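Local coordinates for hypothetical protein (Streptococcus pneumoniae, PDB 2HIY) that is of unknown function, a conserved bacterial protein of the DUF1697 family built round two four-stranded antiparallel sheets, at residues 46-50 with 177-181; 59-64 with 76-80; 91-96 with 138-142; 103-109 with 165-171. All coordinates share one frame; numbering follows the deposited sequence.

Contact 1 (46-50 with 177-181); sequences GNIFF and IGQML
With chi1 near -53°, F49 holds its ring anti to its own carbonyl carbon and sends it off the strand toward helix 177-181, where M180, bent at both chi2 (-73°) and chi3, folds down over it. The two side chains cross at about a right angle. M180 CB sits almost on the ring normal, 3.5 Å from the centroid of the F49 ring, a CH-pi contact over the middle of one face. The bend then carries the selenium of this selenomethionine to an oblique position, SE lying 5.3 Å from the same F49 centroid, as a Met-aromatic contact, and brings the methyl back so that M180 CE is 3.7 Å from F49 CD2. L181 comes to the edge of the ring, its CD2 4.1 Å from F49 CD1, while I177 CG2 approaches F49 CE1 at the same distance. N47 merely brushes I177; its amide is held by hydrogen bonds to S45, Y42 and R169. I177 and L181 also touch F85 of helix 82-89. No hydrogen bond joins the two segments, so strand 47-52 and the C-terminal helix are held here by apolar packing, one CH-pi contact and a Met-aromatic contact round one buried phenylalanine.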
loop_
_atom_site.group_PDB
_atom_site.type_symbol
_atom_site.label_atom_id
_atom_site.label_comp_id
_atom_site.label_asym_id
_atom_site.label_seq_id
_atom_site.Cartn_x
_atom_site.Cartn_y
_atom_site.Cartn_z
ATOM N N GLY D 46 7.862 18.566 -8.437
ATOM C CA GLY D 46 8.152 19.939 -8.052
ATOM C C GLY D 46 9.514 20.404 -8.533
ATOM O O GLY D 46 10.390 20.735 -7.724
ATOM N N ASN D 47 9.673 20.484 -9.858
ATOM C CA ASN D 47 10.912 20.914 -10.495
ATOM C C ASN D 47 10.493 21.935 -11.523
ATOM O O ASN D 47 9.958 21.561 -12.590
ATOM C CB ASN D 47 11.606 19.731 -11.193
ATOM C CG ASN D 47 11.839 18.582 -10.257
ATOM O OD1 ASN D 47 12.648 18.697 -9.333
ATOM N ND2 ASN D 47 11.109 17.490 -10.442
ATOM N N ILE D 48 10.680 23.205 -11.183
ATOM C CA ILE D 48 10.246 24.334 -11.999
ATOM C C ILE D 48 11.451 25.114 -12.460
ATOM O O ILE D 48 12.427 25.266 -11.708
ATOM C CB ILE D 48 9.302 25.279 -11.171
ATOM C CG1 ILE D 48 7.965 24.588 -10.954
ATOM C CG2 ILE D 48 9.075 26.630 -11.880
ATOM C CD1 ILE D 48 6.995 24.725 -12.168
ATOM N N PHE D 49 11.402 25.620 -13.692
ATOM C CA PHE D 49 12.464 26.417 -14.236
ATOM C C PHE D 49 11.873 27.694 -14.786
ATOM O O PHE D 49 10.784 27.677 -15.383
ATOM C CB PHE D 49 13.211 25.631 -15.337
ATOM C CG PHE D 49 13.662 24.298 -14.859
ATOM C CD1 PHE D 49 14.916 24.140 -14.247
ATOM C CD2 PHE D 49 12.772 23.232 -14.855
ATOM C CE1 PHE D 49 15.293 22.896 -13.716
ATOM C CE2 PHE D 49 13.126 21.990 -14.319
ATOM C CZ PHE D 49 14.407 21.832 -13.732
ATOM N N PHE D 50 12.576 28.789 -14.560
ATOM C CA PHE D 50 12.081 30.074 -15.046
ATOM C C PHE D 50 13.247 31.022 -15.252
ATOM O O PHE D 50 14.351 30.771 -14.750
ATOM C CB PHE D 50 11.046 30.670 -14.076
ATOM C CG PHE D 50 11.616 31.090 -12.753
ATOM C CD1 PHE D 50 12.144 32.375 -12.556
ATOM C CD2 PHE D 50 11.588 30.208 -11.672
ATOM C CE1 PHE D 50 12.685 32.767 -11.320
ATOM C CE2 PHE D 50 12.121 30.594 -10.445
ATOM C CZ PHE D 50 12.655 31.880 -10.255
ATOM N N ILE D 177 17.887 18.319 -13.985
ATOM C CA ILE D 177 17.868 19.709 -13.533
ATOM C C ILE D 177 18.940 20.526 -14.255
ATOM O O ILE D 177 18.660 21.600 -14.758
ATOM C CB ILE D 177 17.973 19.811 -11.978
ATOM C CG1 ILE D 177 16.663 19.336 -11.349
ATOM C CG2 ILE D 177 18.325 21.246 -11.506
ATOM C CD1 ILE D 177 16.783 18.857 -9.893
ATOM N N GLY D 178 20.153 20.011 -14.349
ATOM C CA GLY D 178 21.194 20.734 -15.046
ATOM C C GLY D 178 20.861 20.901 -16.523
ATOM O O GLY D 178 21.096 21.957 -17.091
ATOM N N GLN D 179 20.280 19.872 -17.134
ATOM C CA GLN D 179 19.934 19.933 -18.562
ATOM C C GLN D 179 18.827 20.963 -18.781
ATOM O O GLN D 179 18.849 21.743 -19.751
ATOM C CB GLN D 179 19.501 18.557 -19.043
ATOM C CG GLN D 179 20.684 17.596 -19.181
ATOM C CD GLN D 179 20.281 16.126 -19.247
ATOM O OE1 GLN D 179 19.109 15.788 -19.461
ATOM N NE2 GLN D 179 21.261 15.243 -19.067
HETATM N N MSE D 180 17.850 20.986 -17.881
HETATM C CA MSE D 180 16.732 21.931 -18.015
HETATM C C MSE D 180 17.180 23.372 -17.799
HETATM O O MSE D 180 16.586 24.294 -18.382
HETATM C CB MSE D 180 15.590 21.579 -17.061
HETATM C CG MSE D 180 14.837 20.285 -17.380
HETATM SE SE MSE D 180 13.686 20.450 -18.916
HETATM C CE MSE D 180 12.245 21.427 -18.034
ATOM N N LEU D 181 18.195 23.583 -16.963
ATOM C CA LEU D 181 18.772 24.909 -16.723
ATOM C C LEU D 181 19.566 25.443 -17.910
ATOM O O LEU D 181 19.617 26.647 -18.123
ATOM C CB LEU D 181 19.683 24.883 -15.489
ATOM C CG LEU D 181 19.009 24.957 -14.123
ATOM C CD1 LEU D 181 20.023 24.664 -13.041
ATOM C CD2 LEU D 181 18.406 26.349 -13.905
#

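Contact 2 (59-64 with 76-80); sequences LVEKLE and SFSLL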
loop_
_atom_site.group_PDB
_atom_site.type_symbol
_atom_site.label_atom_id
_atom_site.label_comp_id
_atom_site.label_asym_id
_atom_site.label_seq_id
_atom_site.Cartn_x
_atom_site.Cartn_y
_atom_site.Cartn_z
ATOM N N LEU D 59 13.098 37.622 -5.583
ATOM C CA LEU D 59 12.489 36.376 -6.060
ATOM C C LEU D 59 12.086 35.475 -4.896
ATOM O O LEU D 59 11.007 34.899 -4.884
ATOM C CB LEU D 59 13.420 35.615 -7.013
ATOM C CG LEU D 59 13.596 36.262 -8.388
ATOM C CD1 LEU D 59 14.708 35.565 -9.103
ATOM C CD2 LEU D 59 12.321 36.168 -9.206
ATOM N N VAL D 60 12.983 35.334 -3.923
ATOM C CA VAL D 60 12.687 34.513 -2.745
ATOM C C VAL D 60 11.490 35.071 -1.968
ATOM O O VAL D 60 10.601 34.318 -1.559
ATOM C CB VAL D 60 13.940 34.389 -1.851
ATOM C CG1 VAL D 60 13.604 33.694 -0.512
ATOM C CG2 VAL D 60 15.030 33.603 -2.582
ATOM N N GLU D 61 11.440 36.389 -1.768
ATOM C CA GLU D 61 10.319 36.978 -1.035
ATOM C C GLU D 61 9.005 36.770 -1.800
ATOM O O GLU D 61 7.987 36.416 -1.222
ATOM C CB GLU D 61 10.579 38.464 -0.771
ATOM C CG GLU D 61 9.532 39.199 0.057
ATOM C CD GLU D 61 9.819 40.701 0.093
ATOM O OE1 GLU D 61 10.993 41.110 -0.115
ATOM O OE2 GLU D 61 8.864 41.475 0.320
ATOM N N LYS D 62 9.048 36.966 -3.116
ATOM C CA LYS D 62 7.842 36.814 -3.906
ATOM C C LYS D 62 7.355 35.378 -3.882
ATOM O O LYS D 62 6.151 35.118 -3.812
ATOM C CB LYS D 62 8.076 37.226 -5.359
ATOM C CG LYS D 62 8.033 38.726 -5.562
ATOM C CD LYS D 62 8.389 39.095 -7.001
ATOM C CE LYS D 62 7.329 38.589 -7.981
ATOM N NZ LYS D 62 7.374 39.279 -9.304
ATOM N N LEU D 63 8.294 34.432 -3.966
ATOM C CA LEU D 63 7.903 33.018 -3.953
ATOM C C LEU D 63 7.376 32.588 -2.598
ATOM O O LEU D 63 6.416 31.846 -2.506
ATOM C CB LEU D 63 9.044 32.116 -4.419
ATOM C CG LEU D 63 9.319 32.190 -5.917
ATOM C CD1 LEU D 63 10.693 31.617 -6.229
ATOM C CD2 LEU D 63 8.249 31.467 -6.699
ATOM N N GLU D 64 8.016 33.050 -1.525
ATOM C CA GLU D 64 7.505 32.761 -0.183
ATOM C C GLU D 64 6.082 33.274 -0.016
ATOM O O GLU D 64 5.206 32.557 0.485
ATOM C CB GLU D 64 8.417 33.367 0.879
ATOM C CG GLU D 64 9.691 32.584 1.042
ATOM C CD GLU D 64 10.737 33.268 1.905
ATOM O OE1 GLU D 64 10.613 34.485 2.171
ATOM O OE2 GLU D 64 11.708 32.561 2.289
ATOM N N SER D 76 9.159 25.047 2.304
ATOM C CA SER D 76 10.564 25.281 2.006
ATOM C C SER D 76 10.721 25.135 0.509
ATOM O O SER D 76 9.893 24.494 -0.163
ATOM C CB SER D 76 11.451 24.225 2.707
ATOM O OG SER D 76 11.323 22.922 2.105
ATOM N N PHE D 77 11.766 25.739 -0.046
ATOM C CA PHE D 77 12.082 25.478 -1.437
ATOM C C PHE D 77 13.549 25.754 -1.682
ATOM O O PHE D 77 14.160 26.557 -0.964
ATOM C CB PHE D 77 11.185 26.299 -2.397
ATOM C CG PHE D 77 11.249 27.796 -2.192
ATOM C CD1 PHE D 77 12.189 28.600 -2.838
ATOM C CD2 PHE D 77 10.278 28.425 -1.432
ATOM C CE1 PHE D 77 12.205 29.992 -2.659
ATOM C CE2 PHE D 77 10.286 29.822 -1.262
ATOM C CZ PHE D 77 11.252 30.600 -1.872
ATOM N N SER D 78 14.087 25.108 -2.716
ATOM C CA SER D 78 15.422 25.388 -3.196
ATOM C C SER D 78 15.305 26.282 -4.432
ATOM O O SER D 78 14.416 26.078 -5.264
ATOM C CB SER D 78 16.115 24.099 -3.608
ATOM O OG SER D 78 16.064 23.146 -2.552
ATOM N N LEU D 79 16.153 27.289 -4.501
ATOM C CA LEU D 79 16.178 28.185 -5.665
ATOM C C LEU D 79 17.632 28.396 -6.034
ATOM O O LEU D 79 18.428 28.935 -5.239
ATOM C CB LEU D 79 15.512 29.514 -5.309
ATOM C CG LEU D 79 15.412 30.493 -6.497
ATOM C CD1 LEU D 79 14.530 29.988 -7.617
ATOM C CD2 LEU D 79 14.896 31.838 -6.001
ATOM N N LEU D 80 17.984 27.971 -7.243
ATOM C CA LEU D 80 19.377 28.060 -7.663
ATOM C C LEU D 80 19.465 28.422 -9.125
ATOM O O LEU D 80 18.570 28.096 -9.900
ATOM C CB LEU D 80 20.088 26.729 -7.405
ATOM C CG LEU D 80 19.439 25.505 -8.018
ATOM C CD1 LEU D 80 20.295 24.978 -9.159
ATOM C CD2 LEU D 80 19.361 24.455 -6.937
#
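Helix 59-64 runs roughly antiparallel to strand 78-80, their axes at 149° and 10.6 Å apart at closest approach, which leaves the space between them to be filled by side chains from both. F77 sends its ring across to the helix. Its CG stands between the backbone N and the carbonyl carbon (chi1 57°), and the ring is thrust outward so that its far end meets one turn of the helix. V60 O lies in the ring plane at the edge, 3.8 Å from F77 CZ. E64 lays its CG near that plane too, 3.6 Å from F77 CE2, offering the aliphatic part of an otherwise exposed side chain. L63 CB approaches obliquely, 3.7 Å from F77 CZ. Two residues on, L79 enters with CG anti to its backbone N (chi1 -176°), and a single methyl does the touching: L79 CD2 is 3.9 Å from V60 CG2 and 4.2 Å from both L59 CB and L63 CD1. L59 and L79 also touch Y7 and F50, and L63 and F77 touch L9. The arrangement belongs to a ferredoxin-like alpha+beta fold, beta-alpha-beta-beta-alpha-beta, with helix 56-70 packed on the antiparallel sheet at one of its two outer strands, 78-81.

Contact 3 (91-96 with 138-142); sequences NLPAWW and IFWGK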
loop_
_atom_site.group_PDB
_atom_site.type_symbol
_atom_site.label_atom_id
_atom_site.label_comp_id
_atom_site.label_asym_id
_atom_site.label_seq_id
_atom_site.Cartn_x
_atom_site.Cartn_y
_atom_site.Cartn_z
ATOM N N ASN D 91 32.906 20.453 -9.420
ATOM C CA ASN D 91 33.364 19.909 -8.161
ATOM C C ASN D 91 32.589 18.641 -7.761
ATOM O O ASN D 91 32.198 18.486 -6.604
ATOM C CB ASN D 91 33.209 20.989 -7.089
ATOM C CG ASN D 91 33.998 22.248 -7.424
ATOM O OD1 ASN D 91 35.212 22.278 -7.237
ATOM N ND2 ASN D 91 33.319 23.280 -7.962
ATOM N N LEU D 92 32.358 17.741 -8.718
ATOM C CA LEU D 92 31.636 16.508 -8.444
ATOM C C LEU D 92 32.597 15.511 -7.846
ATOM O O LEU D 92 33.725 15.380 -8.319
ATOM C CB LEU D 92 31.074 15.887 -9.730
ATOM C CG LEU D 92 30.091 16.740 -10.543
ATOM C CD1 LEU D 92 29.737 16.110 -11.899
ATOM C CD2 LEU D 92 28.824 16.989 -9.725
ATOM N N PRO D 93 32.150 14.765 -6.835
ATOM C CA PRO D 93 33.000 13.683 -6.330
ATOM C C PRO D 93 33.297 12.656 -7.434
ATOM O O PRO D 93 32.435 12.390 -8.282
ATOM C CB PRO D 93 32.155 13.056 -5.216
ATOM C CG PRO D 93 31.206 14.192 -4.782
ATOM C CD PRO D 93 30.890 14.906 -6.070
ATOM N N ALA D 94 34.455 12.014 -7.398
ATOM C CA ALA D 94 34.775 11.027 -8.440
ATOM C C ALA D 94 33.799 9.865 -8.383
ATOM O O ALA D 94 33.429 9.283 -9.426
ATOM C CB ALA D 94 36.205 10.558 -8.301
ATOM N N TRP D 95 33.301 9.546 -7.197
ATOM C CA TRP D 95 32.397 8.403 -7.065
ATOM C C TRP D 95 31.000 8.723 -7.571
ATOM O O TRP D 95 30.196 7.817 -7.805
ATOM C CB TRP D 95 32.367 7.914 -5.615
ATOM C CG TRP D 95 32.124 8.996 -4.581
ATOM C CD1 TRP D 95 33.077 9.624 -3.824
ATOM C CD2 TRP D 95 30.861 9.515 -4.158
ATOM N NE1 TRP D 95 32.482 10.521 -2.958
ATOM C CE2 TRP D 95 31.129 10.468 -3.154
ATOM C CE3 TRP D 95 29.527 9.283 -4.531
ATOM C CZ2 TRP D 95 30.109 11.170 -2.495
ATOM C CZ3 TRP D 95 28.525 9.993 -3.868
ATOM C CH2 TRP D 95 28.829 10.927 -2.882
ATOM N N TRP D 96 30.692 10.002 -7.766
ATOM C CA TRP D 96 29.352 10.378 -8.187
ATOM C C TRP D 96 29.017 9.850 -9.567
ATOM O O TRP D 96 27.837 9.667 -9.891
ATOM C CB TRP D 96 29.222 11.900 -8.139
ATOM C CG TRP D 96 27.875 12.496 -8.478
ATOM C CD1 TRP D 96 27.579 13.244 -9.560
ATOM C CD2 TRP D 96 26.698 12.454 -7.659
ATOM N NE1 TRP D 96 26.268 13.672 -9.501
ATOM C CE2 TRP D 96 25.698 13.177 -8.358
ATOM C CE3 TRP D 96 26.384 11.857 -6.431
ATOM C CZ2 TRP D 96 24.421 13.376 -7.830
ATOM C CZ3 TRP D 96 25.106 12.024 -5.929
ATOM C CH2 TRP D 96 24.131 12.775 -6.636
ATOM N N ILE D 138 24.131 18.213 -0.566
ATOM C CA ILE D 138 24.964 17.066 -0.151
ATOM C C ILE D 138 24.850 15.958 -1.186
ATOM O O ILE D 138 23.738 15.520 -1.507
ATOM C CB ILE D 138 24.493 16.495 1.210
ATOM C CG1 ILE D 138 24.435 17.619 2.242
ATOM C CG2 ILE D 138 25.441 15.376 1.683
ATOM C CD1 ILE D 138 23.844 17.196 3.584
ATOM N N PHE D 139 25.981 15.520 -1.757
ATOM C CA PHE D 139 26.003 14.296 -2.544
ATOM C C PHE D 139 26.040 13.108 -1.594
ATOM O O PHE D 139 26.870 13.094 -0.687
ATOM C CB PHE D 139 27.293 14.217 -3.380
ATOM C CG PHE D 139 27.543 15.393 -4.305
ATOM C CD1 PHE D 139 27.083 15.347 -5.617
ATOM C CD2 PHE D 139 28.295 16.512 -3.891
ATOM C CE1 PHE D 139 27.345 16.401 -6.504
ATOM C CE2 PHE D 139 28.544 17.561 -4.756
ATOM C CZ PHE D 139 28.082 17.491 -6.081
ATOM N N TRP D 140 25.205 12.094 -1.802
ATOM C CA TRP D 140 25.183 10.977 -0.846
ATOM C C TRP D 140 24.931 9.696 -1.585
ATOM O O TRP D 140 23.846 9.476 -2.175
ATOM C CB TRP D 140 24.125 11.245 0.212
ATOM C CG TRP D 140 24.231 10.488 1.482
ATOM C CD1 TRP D 140 24.750 9.229 1.714
ATOM C CD2 TRP D 140 23.787 10.967 2.750
ATOM N NE1 TRP D 140 24.654 8.892 3.060
ATOM C CE2 TRP D 140 24.065 9.955 3.714
ATOM C CE3 TRP D 140 23.177 12.160 3.178
ATOM C CZ2 TRP D 140 23.746 10.109 5.079
ATOM C CZ3 TRP D 140 22.861 12.314 4.532
ATOM C CH2 TRP D 140 23.155 11.289 5.461
ATOM N N GLY D 141 25.956 8.841 -1.625
ATOM C CA GLY D 141 25.917 7.594 -2.391
ATOM C C GLY D 141 25.837 6.433 -1.425
ATOM O O GLY D 141 26.468 6.443 -0.367
ATOM N N LYS D 142 25.036 5.445 -1.799
ATOM C CA LYS D 142 24.943 4.210 -1.039
ATOM C C LYS D 142 25.373 3.072 -1.970
ATOM O O LYS D 142 24.850 2.918 -3.075
ATOM C CB LYS D 142 23.492 4.008 -0.536
ATOM C CG LYS D 142 23.052 4.926 0.635
ATOM C CD LYS D 142 22.864 6.399 0.303
ATOM C CE LYS D 142 21.856 6.652 -0.780
ATOM N NZ LYS D 142 21.576 8.129 -0.886
#
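N91 opens the loop by bringing its carbonyl O obliquely toward the F139 ring. L92 follows with one methyl, CD2, 3.6 Å from F139 CE1, the two side chains crossing at about a right angle. P93 takes a face of the phenylalanine: its CD lies 3.5 Å from the centroid of the F139 ring and almost on the normal, a clean CH-pi contact. F139 is the residue round which the loop after helix 82-89 packs on strand 137-142, a central strand of an antiparallel sheet. P93 O also accepts the backbone N of W96, closing the 3-10 turn that carries both tryptophans. W95, its CG placed between the backbone N and the carbonyl carbon (chi1 50°), stands on edge against the strand, with CH2 3.7 Å from F139 CB and CZ3 3.6 Å from G141 N; the lack of a side chain on G141 lets the indole come this close. W96, with CG anti to the backbone N, lays a face against F139. The edge of F139 points into it, CD1 3.6 Å from W96 CD2, with the six-membered ring and the phenyl planes at 75°, a T-shaped pair.

Contact 4 (103-109 with 165-171); sequences KDFLFYT and HITIRNA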
loop_
_atom_site.group_PDB
_atom_site.type_symbol
_atom_site.label_atom_id
_atom_site.label_comp_id
_atom_site.label_asym_id
_atom_site.label_seq_id
_atom_site.Cartn_x
_atom_site.Cartn_y
_atom_site.Cartn_z
ATOM N N LYS D 103 22.225 6.932 -5.604
ATOM C CA LYS D 103 22.896 8.222 -5.484
ATOM C C LYS D 103 21.853 9.304 -5.385
ATOM O O LYS D 103 20.995 9.377 -6.254
ATOM C CB LYS D 103 23.810 8.477 -6.659
ATOM C CG LYS D 103 24.997 7.496 -6.737
ATOM C CD LYS D 103 25.910 7.764 -7.923
ATOM C CE LYS D 103 25.211 7.413 -9.244
ATOM N NZ LYS D 103 26.143 7.438 -10.415
ATOM N N ASP D 104 21.919 10.103 -4.348
ATOM C CA ASP D 104 20.977 11.190 -4.129
ATOM C C ASP D 104 21.692 12.495 -3.885
ATOM O O ASP D 104 22.801 12.503 -3.338
ATOM C CB ASP D 104 20.089 10.843 -2.948
ATOM C CG ASP D 104 19.301 9.570 -3.215
ATOM O OD1 ASP D 104 18.435 9.586 -4.120
ATOM O OD2 ASP D 104 19.578 8.521 -2.584
ATOM N N PHE D 105 21.043 13.597 -4.277
ATOM C CA PHE D 105 21.554 14.909 -3.931
ATOM C C PHE D 105 20.516 15.544 -3.013
ATOM O O PHE D 105 19.339 15.599 -3.371
ATOM C CB PHE D 105 21.761 15.779 -5.163
ATOM C CG PHE D 105 22.614 16.993 -4.890
ATOM C CD1 PHE D 105 23.981 16.861 -4.781
ATOM C CD2 PHE D 105 22.050 18.244 -4.696
ATOM C CE1 PHE D 105 24.781 17.956 -4.538
ATOM C CE2 PHE D 105 22.829 19.336 -4.469
ATOM C CZ PHE D 105 24.212 19.196 -4.375
ATOM N N LEU D 106 20.967 16.030 -1.873
ATOM C CA LEU D 106 20.093 16.703 -0.908
ATOM C C LEU D 106 20.284 18.207 -1.097
ATOM O O LEU D 106 21.260 18.772 -0.599
ATOM C CB LEU D 106 20.472 16.300 0.528
ATOM C CG LEU D 106 20.159 14.854 0.951
ATOM C CD1 LEU D 106 21.008 13.847 0.165
ATOM C CD2 LEU D 106 20.475 14.681 2.429
ATOM N N PHE D 107 19.378 18.840 -1.848
ATOM C CA PHE D 107 19.526 20.267 -2.135
ATOM C C PHE D 107 19.160 21.099 -0.917
ATOM O O PHE D 107 18.095 20.911 -0.301
ATOM C CB PHE D 107 18.586 20.703 -3.246
ATOM C CG PHE D 107 19.019 20.307 -4.635
ATOM C CD1 PHE D 107 19.865 21.132 -5.384
ATOM C CD2 PHE D 107 18.512 19.140 -5.264
ATOM C CE1 PHE D 107 20.239 20.785 -6.716
ATOM C CE2 PHE D 107 18.871 18.807 -6.581
ATOM C CZ PHE D 107 19.737 19.631 -7.287
ATOM N N TYR D 108 20.036 22.035 -0.560
ATOM C CA TYR D 108 19.708 22.989 0.475
ATOM C C TYR D 108 18.543 23.866 0.037
ATOM O O TYR D 108 18.304 24.056 -1.137
ATOM C CB TYR D 108 20.930 23.843 0.787
ATOM C CG TYR D 108 22.140 23.064 1.296
ATOM C CD1 TYR D 108 21.999 21.975 2.168
ATOM C CD2 TYR D 108 23.438 23.476 0.944
ATOM C CE1 TYR D 108 23.151 21.280 2.651
ATOM C CE2 TYR D 108 24.564 22.800 1.422
ATOM C CZ TYR D 108 24.407 21.738 2.277
ATOM O OH TYR D 108 25.554 21.105 2.760
ATOM N N THR D 109 17.811 24.416 0.996
ATOM C CA THR D 109 16.694 25.318 0.717
ATOM C C THR D 109 17.012 26.732 1.205
ATOM O O THR D 109 17.916 26.958 1.994
ATOM C CB THR D 109 15.435 24.838 1.421
ATOM O OG1 THR D 109 15.700 24.715 2.828
ATOM C CG2 THR D 109 14.943 23.492 0.855
ATOM N N HIS D 165 13.391 20.515 5.189
ATOM C CA HIS D 165 14.055 21.733 4.702
ATOM C C HIS D 165 15.192 21.404 3.765
ATOM O O HIS D 165 16.108 22.223 3.584
ATOM C CB HIS D 165 14.491 22.583 5.883
ATOM C CG HIS D 165 13.330 23.009 6.701
ATOM N ND1 HIS D 165 12.894 22.313 7.807
ATOM C CD2 HIS D 165 12.444 24.001 6.492
ATOM C CE1 HIS D 165 11.801 22.894 8.272
ATOM N NE2 HIS D 165 11.515 23.927 7.503
ATOM N N ILE D 166 15.157 20.206 3.199
ATOM C CA ILE D 166 16.027 19.869 2.077
ATOM C C ILE D 166 15.160 19.305 0.979
ATOM O O ILE D 166 14.055 18.824 1.262
ATOM C CB ILE D 166 17.122 18.849 2.439
ATOM C CG1 ILE D 166 16.501 17.617 3.083
ATOM C CG2 ILE D 166 18.198 19.506 3.294
ATOM C CD1 ILE D 166 17.416 16.440 3.247
ATOM N N THR D 167 15.656 19.346 -0.244
ATOM C CA THR D 167 14.900 18.818 -1.355
ATOM C C THR D 167 15.728 17.695 -1.965
ATOM O O THR D 167 16.772 17.944 -2.560
ATOM C CB THR D 167 14.647 19.920 -2.401
ATOM O OG1 THR D 167 14.202 21.120 -1.722
ATOM C CG2 THR D 167 13.630 19.452 -3.390
ATOM N N ILE D 168 15.242 16.472 -1.830
ATOM C CA ILE D 168 16.052 15.321 -2.220
ATOM C C ILE D 168 15.711 14.943 -3.648
ATOM O O ILE D 168 14.532 14.793 -4.008
ATOM C CB ILE D 168 15.786 14.145 -1.300
ATOM C CG1 ILE D 168 16.131 14.542 0.135
ATOM C CG2 ILE D 168 16.600 12.910 -1.785
ATOM C CD1 ILE D 168 15.878 13.432 1.183
ATOM N N ARG D 169 16.734 14.779 -4.480
ATOM C CA ARG D 169 16.558 14.300 -5.848
ATOM C C ARG D 169 17.569 13.220 -6.139
ATOM O O ARG D 169 18.707 13.288 -5.679
ATOM C CB ARG D 169 16.775 15.448 -6.852
ATOM C CG ARG D 169 15.766 16.622 -6.692
ATOM C CD ARG D 169 14.376 16.153 -7.130
ATOM N NE ARG D 169 13.343 17.205 -7.120
ATOM C CZ ARG D 169 12.487 17.432 -6.133
ATOM N NH1 ARG D 169 12.536 16.737 -5.015
ATOM N NH2 ARG D 169 11.584 18.403 -6.275
ATOM N N ASN D 170 17.186 12.208 -6.877
ATOM C CA ASN D 170 18.171 11.215 -7.270
ATOM C C ASN D 170 19.161 11.785 -8.283
ATOM O O ASN D 170 18.968 12.878 -8.848
ATOM C CB ASN D 170 17.530 9.894 -7.699
ATOM C CG ASN D 170 16.657 10.023 -8.918
ATOM O OD1 ASN D 170 16.971 10.751 -9.856
ATOM N ND2 ASN D 170 15.583 9.229 -8.948
ATOM N N ALA D 171 20.256 11.055 -8.508
ATOM C CA ALA D 171 21.267 11.540 -9.411
ATOM C C ALA D 171 20.772 11.755 -10.824
ATOM O O ALA D 171 21.245 12.648 -11.511
ATOM C CB ALA D 171 22.462 10.594 -9.420
#
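Strands 103-108 and 166-170 lie side by side and antiparallel, their axes 4.4 Å apart at closest approach and inclined at 155°. F105 pairs with R169 and F107 with T167 as hydrogen-bonded pairs, while D104 with N170 and L106 with I168 are non-hydrogen-bonded ones. The F105-R169 pair is the straighter: F105 N to R169 O is 2.7 Å, and R169 N to F105 O is 2.9 Å. At one end K103 O receives A171 N just as the chain turns into helix 171-182, with N170 as N-cap, its OD1 bonded to T173 N. At the other end T109 OG1 donates to H165 O at 2.6 Å from above the carbonyl plane. This is the second ferredoxin-like sheet of the chain; the first and last strands of its beta-alpha-beta-beta-alpha-beta unit pair here, 102-108 inside and 166-170 an outer strand within this chain. On one face L106 lies alongside both I166 and I168, pointing the same way as each, with L106 CD2 3.6 Å from I166 CD1 and L106 CG 4.1 Å from I168 CG1. On the other face F107 meets R169 at its ring edge, F107 CE2 being 3.8 Å from R169 CG. Bent at chi2 (-70°), R169 leads its guanidinium away from that ring, 73° between the planes, and T167 CG2 sits over one face of the group, offset toward the rim. NH1 bonds I168 O from within the guanidinium plane, NE takes N47 OD1, and NH2 reaches G46 O and V11 O. D104 OD1 rests 3.7 Å from N170 CB, while OD2 forms a salt bridge with K142.

In the fold
Contacts 1 and 2 both reach the sheet containing strands 47-52 and 78-81, and they touch through F50 against L79 and L59. Contacts 3 and 4 share the second sheet, where strands 137-142 and 102-108 are neighbours. Contact 1 spans the halves, setting a strand of the first sheet against the helix that follows the second, and contact 4 is tied to contacts 1 and 2 by polar bonds through R169 and S78. Contacts 1 and 2 are buried and apolar, without hydrogen bonds between their segments; contact 3, partly buried and further out, relies on aromatic packing. Contact 4, nearest the chain's centre yet only partly buried, alone is a backbone hydrogen-bonded ladder.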